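Local coordinates for protein extracellular ligand-binding receptor (Desulfitobacterium hafniense, PDB 4Q6B) that binds leucine and probably delivers it to an ABC transporter for uptake, as a substrate-binding protein of the leucine-binding family, at residues T112-I123 with M325-D336. Sequence-based numbering, arbitrary orientation. Where two conformers were deposited one is given.
Sequences TDHGYIHVFRNI and MGMHRFDGRGDD
R121 grips D335 through a side-on salt bridge in which NE and NH1 both donate to one oxygen: NH1 stands 2.8 Å from D335 OD1, on its syn lone pair, and guanidinium and carboxylate planes differ by just 3°. R121 CG lies between the backbone N and the carbonyl carbon (chi1 48°), and the chain then runs extended to NE, which carries the guanidinium to D335. The other oxygen, D335 OD2, takes the hydroxyl of T112 (OG1 to OD2 2.8 Å) and, within its own segment, R333 NH2 in a nearly straight bond. R333 extends the network to D113, its NH1 lying 2.8 Å from D113 OD1, while T112 O sits over the guanidinium face. An alanine in place of D335 would probably leave R121 and R333 without their shared counter-charge and T112 OG1 without its acceptor. R121 N donates to G334 O (3.2 Å), and G334 CA makes a CA-H...O contact with V119 O. G334 closes the type I turn from D331, where a side chain would collide with V119 O. Strand 119-121 is outermost in the parallel sheet of one lobe of this periplasmic binding protein, following 101-103, and segment 325-336 runs beside it; the side chain of I123, two residues past the strand, lies about 6 Å from the bound leucine. F120 and F330 form an edge-to-face pair, F120 CD1 over one face of F330, ring centroids 4.9 Å apart and planes at 65°. F330 also turns an edge to R121 O, a buried carbonyl with no hydrogen-bonding partner. Beyond it, H328 brings CE1 to N122 O (3.1 Å) in the ring plane, its orientation fixed by ND1 donating almost straight to D336 OD2 and by a hydrogen bond between NE2 and D291.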
loop_
_atom_site.group_PDB
_atom_site.type_symbol
_atom_site.label_atom_id
_atom_site.label_comp_id
_atom_site.label_asym_id
_atom_site.label_seq_id
_atom_site.Cartn_x
_atom_site.Cartn_y
_atom_site.Cartn_z
ATOM N N THR A 112 8.358 -3.985 9.468
ATOM C CA THR A 112 8.446 -3.367 10.803
ATOM C C THR A 112 8.809 -4.392 11.867
ATOM O O THR A 112 8.617 -4.167 13.069
ATOM C CB THR A 112 7.119 -2.642 11.160
ATOM O OG1 THR A 112 6.027 -3.535 10.945
ATOM C CG2 THR A 112 6.924 -1.449 10.257
ATOM N N ASP A 113 9.396 -5.501 11.405
ATOM C CA ASP A 113 9.778 -6.600 12.273
ATOM C C ASP A 113 11.286 -6.737 12.363
ATOM O O ASP A 113 11.795 -7.824 12.623
ATOM C CB ASP A 113 9.206 -7.938 11.736
ATOM C CG ASP A 113 7.732 -8.117 12.035
ATOM O OD1 ASP A 113 7.129 -7.299 12.785
ATOM O OD2 ASP A 113 7.168 -9.100 11.505
ATOM N N HIS A 114 12.037 -5.652 12.143
ATOM C CA HIS A 114 13.504 -5.749 12.210
ATOM C C HIS A 114 14.115 -4.806 13.258
ATOM O O HIS A 114 15.330 -4.589 13.263
ATOM C CB HIS A 114 14.098 -5.364 10.843
ATOM C CG HIS A 114 13.908 -6.415 9.797
ATOM N ND1 HIS A 114 14.760 -7.484 9.661
ATOM C CD2 HIS A 114 12.957 -6.569 8.845
ATOM C CE1 HIS A 114 14.345 -8.263 8.679
ATOM N NE2 HIS A 114 13.253 -7.734 8.165
ATOM N N GLY A 115 13.256 -4.217 14.113
ATOM C CA GLY A 115 13.752 -3.300 15.135
ATOM C C GLY A 115 14.203 -1.949 14.601
ATOM O O GLY A 115 14.865 -1.191 15.334
ATOM N N TYR A 116 13.834 -1.598 13.362
ATOM C CA TYR A 116 14.261 -0.298 12.860
ATOM C C TYR A 116 13.518 0.811 13.602
ATOM O O TYR A 116 12.346 0.632 14.011
ATOM C CB TYR A 116 13.845 -0.157 11.404
ATOM C CG TYR A 116 14.383 -1.151 10.413
ATOM C CD1 TYR A 116 15.665 -1.650 10.523
ATOM C CD2 TYR A 116 13.593 -1.558 9.337
ATOM C CE1 TYR A 116 16.183 -2.574 9.534
ATOM C CE2 TYR A 116 14.066 -2.460 8.397
ATOM C CZ TYR A 116 15.352 -2.943 8.481
ATOM O OH TYR A 116 15.782 -3.823 7.467
ATOM N N ILE A 117 14.158 1.979 13.695
ATOM C CA ILE A 117 13.594 3.132 14.384
ATOM C C ILE A 117 13.229 4.257 13.404
ATOM O O ILE A 117 12.458 5.154 13.765
ATOM C CB ILE A 117 14.650 3.735 15.321
ATOM C CG1 ILE A 117 14.964 2.810 16.474
ATOM C CG2 ILE A 117 14.171 5.036 15.905
ATOM C CD1 ILE A 117 16.175 3.357 17.254
ATOM N N HIS A 118 13.825 4.275 12.203
ATOM C CA HIS A 118 13.655 5.407 11.287
ATOM C C HIS A 118 12.756 5.080 10.101
ATOM O O HIS A 118 12.728 5.766 9.073
ATOM C CB HIS A 118 15.035 5.855 10.793
ATOM C CG HIS A 118 15.922 6.325 11.898
ATOM N ND1 HIS A 118 15.801 7.580 12.452
ATOM C CD2 HIS A 118 16.910 5.697 12.586
ATOM C CE1 HIS A 118 16.678 7.712 13.431
ATOM N NE2 HIS A 118 17.371 6.591 13.530
ATOM N N VAL A 119 12.067 3.973 10.231
ATOM C CA VAL A 119 11.423 3.365 9.046
ATOM C C VAL A 119 9.914 3.311 9.269
ATOM O O VAL A 119 9.437 2.819 10.292
ATOM C CB VAL A 119 11.986 1.939 8.841
ATOM C CG1 VAL A 119 11.253 1.188 7.749
ATOM C CG2 VAL A 119 13.490 1.982 8.534
ATOM N N PHE A 120 9.155 3.798 8.289
ATOM C CA PHE A 120 7.693 3.997 8.452
ATOM C C PHE A 120 6.962 3.601 7.194
ATOM O O PHE A 120 7.566 3.521 6.155
ATOM C CB PHE A 120 7.388 5.477 8.730
ATOM C CG PHE A 120 7.992 6.010 10.016
ATOM C CD1 PHE A 120 7.230 6.054 11.164
ATOM C CD2 PHE A 120 9.333 6.424 10.074
ATOM C CE1 PHE A 120 7.769 6.528 12.361
ATOM C CE2 PHE A 120 9.870 6.932 11.248
ATOM C CZ PHE A 120 9.082 6.986 12.401
ATOM N N ARG A 121 5.658 3.370 7.282
ATOM C CA ARG A 121 4.829 3.377 6.062
ATOM C C ARG A 121 3.586 4.105 6.406
ATOM O O ARG A 121 3.211 4.110 7.569
ATOM C CB ARG A 121 4.489 1.968 5.617
ATOM C CG ARG A 121 3.972 1.084 6.726
ATOM C CD ARG A 121 3.375 -0.218 6.136
ATOM N NE ARG A 121 3.567 -1.272 7.138
ATOM C CZ ARG A 121 4.172 -2.425 6.894
ATOM N NH1 ARG A 121 4.377 -3.288 7.889
ATOM N NH2 ARG A 121 4.585 -2.714 5.665
ATOM N N ASN A 122 2.941 4.751 5.432
ATOM C CA ASN A 122 1.719 5.534 5.741
ATOM C C ASN A 122 0.483 4.865 5.161
ATOM O O ASN A 122 -0.522 5.511 4.889
ATOM C CB ASN A 122 1.827 7.022 5.309
ATOM C CG ASN A 122 1.867 7.179 3.808
ATOM O OD1 ASN A 122 2.248 6.236 3.102
ATOM N ND2 ASN A 122 1.450 8.337 3.303
ATOM N N ILE A 123 0.542 3.541 5.021
ATOM C CA ILE A 123 -0.579 2.769 4.486
ATOM C C ILE A 123 -0.727 1.545 5.384
ATOM O O ILE A 123 0.229 1.176 6.098
ATOM C CB ILE A 123 -0.305 2.356 3.026
ATOM C CG1 ILE A 123 1.015 1.561 2.926
ATOM C CG2 ILE A 123 -0.208 3.616 2.115
ATOM C CD1 ILE A 123 1.064 0.714 1.757
HETATM N N MSE A 325 -6.123 10.457 3.079
HETATM C CA MSE A 325 -6.475 9.025 3.147
HETATM C C MSE A 325 -7.375 8.724 4.354
HETATM O O MSE A 325 -7.974 7.646 4.430
HETATM C CB MSE A 325 -5.199 8.216 3.267
HETATM C CG MSE A 325 -4.406 8.218 1.995
HETATM SE SE MSE A 325 -2.738 7.233 2.302
HETATM C CE MSE A 325 -3.499 5.560 3.055
ATOM N N GLY A 326 -7.432 9.644 5.310
ATOM C CA GLY A 326 -8.043 9.359 6.610
ATOM C C GLY A 326 -7.082 9.702 7.766
ATOM O O GLY A 326 -6.144 10.508 7.616
HETATM N N MSE A 327 -7.295 9.083 8.921
HETATM C CA MSE A 327 -6.435 9.408 10.034
HETATM C C MSE A 327 -5.230 8.503 10.105
HETATM O O MSE A 327 -5.363 7.268 10.100
HETATM C CB MSE A 327 -7.188 9.414 11.358
HETATM C CG MSE A 327 -6.282 9.851 12.476
HETATM SE SE MSE A 327 -5.559 8.313 13.406
HETATM C CE MSE A 327 -6.919 8.287 14.779
ATOM N N HIS A 328 -4.059 9.135 10.155
ATOM C CA HIS A 328 -2.770 8.442 10.226
ATOM C C HIS A 328 -2.279 8.437 11.664
ATOM O O HIS A 328 -2.514 9.380 12.392
ATOM C CB HIS A 328 -1.730 9.184 9.373
ATOM C CG HIS A 328 -1.956 9.070 7.884
ATOM N ND1 HIS A 328 -1.491 8.007 7.129
ATOM C CD2 HIS A 328 -2.576 9.902 7.009
ATOM C CE1 HIS A 328 -1.818 8.190 5.858
ATOM N NE2 HIS A 328 -2.478 9.332 5.761
ATOM N N ARG A 329 -1.579 7.386 12.072
ATOM C CA ARG A 329 -0.892 7.435 13.359
ATOM C C ARG A 329 0.194 6.380 13.369
ATOM O O ARG A 329 -0.080 5.216 13.096
ATOM C CB ARG A 329 -1.866 7.177 14.493
ATOM C CG ARG A 329 -1.196 7.285 15.834
ATOM C CD ARG A 329 -2.191 7.023 16.936
ATOM N NE ARG A 329 -1.547 7.454 18.192
ATOM C CZ ARG A 329 -2.206 7.730 19.318
ATOM N NH1 ARG A 329 -1.532 8.109 20.411
ATOM N NH2 ARG A 329 -3.535 7.644 19.354
ATOM N N PHE A 330 1.417 6.787 13.668
ATOM C CA PHE A 330 2.548 5.837 13.647
ATOM C C PHE A 330 2.754 5.237 15.008
ATOM O O PHE A 330 2.687 5.943 16.019
ATOM C CB PHE A 330 3.825 6.533 13.222
ATOM C CG PHE A 330 3.775 7.047 11.859
ATOM C CD1 PHE A 330 3.596 6.179 10.799
ATOM C CD2 PHE A 330 3.967 8.394 11.614
ATOM C CE1 PHE A 330 3.562 6.650 9.518
ATOM C CE2 PHE A 330 3.965 8.858 10.308
ATOM C CZ PHE A 330 3.758 7.963 9.269
ATOM N N ASP A 331 2.981 3.924 15.058
ATOM C CA ASP A 331 3.320 3.295 16.323
ATOM C C ASP A 331 4.842 3.199 16.533
ATOM O O ASP A 331 5.628 3.755 15.740
ATOM C CB ASP A 331 2.585 1.952 16.536
ATOM C CG ASP A 331 3.105 0.806 15.646
ATOM O OD1 ASP A 331 4.124 0.956 14.956
ATOM O OD2 ASP A 331 2.486 -0.282 15.665
ATOM N N GLY A 332 5.245 2.515 17.605
ATOM C CA GLY A 332 6.641 2.450 17.991
ATOM C C GLY A 332 7.499 1.694 16.979
ATOM O O GLY A 332 8.739 1.818 16.976
ATOM N N ARG A 333 6.848 0.916 16.127
ATOM C CA ARG A 333 7.578 0.121 15.148
ATOM C C ARG A 333 7.533 0.738 13.773
ATOM O O ARG A 333 8.199 0.257 12.859
ATOM C CB ARG A 333 7.025 -1.298 15.127
ATOM C CG ARG A 333 6.883 -1.853 16.525
ATOM C CD ARG A 333 6.573 -3.322 16.470
ATOM N NE ARG A 333 5.869 -3.618 15.230
ATOM C CZ ARG A 333 5.998 -4.757 14.559
ATOM N NH1 ARG A 333 6.799 -5.714 15.017
ATOM N NH2 ARG A 333 5.331 -4.931 13.428
ATOM N N GLY A 334 6.762 1.816 13.616
ATOM C CA GLY A 334 6.669 2.462 12.329
ATOM C C GLY A 334 5.477 2.056 11.488
ATOM O O GLY A 334 5.322 2.630 10.409
ATOM N N ASP A 335 4.632 1.136 11.958
ATOM C CA ASP A 335 3.367 0.858 11.252
ATOM C C ASP A 335 2.408 2.036 11.386
ATOM O O ASP A 335 2.441 2.764 12.387
ATOM C CB ASP A 335 2.690 -0.392 11.801
ATOM C CG ASP A 335 3.366 -1.681 11.281
ATOM O OD1 ASP A 335 3.607 -1.743 10.064
ATOM O OD2 ASP A 335 3.691 -2.569 12.076
ATOM N N ASP A 336 1.563 2.214 10.384
ATOM C CA ASP A 336 0.501 3.203 10.473
ATOM C C ASP A 336 -0.731 2.501 10.998
ATOM O O ASP A 336 -1.270 1.570 10.356
ATOM C CB ASP A 336 0.246 3.840 9.085
ATOM C CG ASP A 336 -0.460 5.194 9.179
ATOM O OD1 ASP A 336 -1.271 5.407 10.126
ATOM O OD2 ASP A 336 -0.215 6.057 8.295
HETATM O O HOH W 1 10.455 -1.296 13.183
HETATM O O HOH W 2 2.981 -4.761 10.500
HETATM O O HOH W 3 1.229 0.041 8.298
#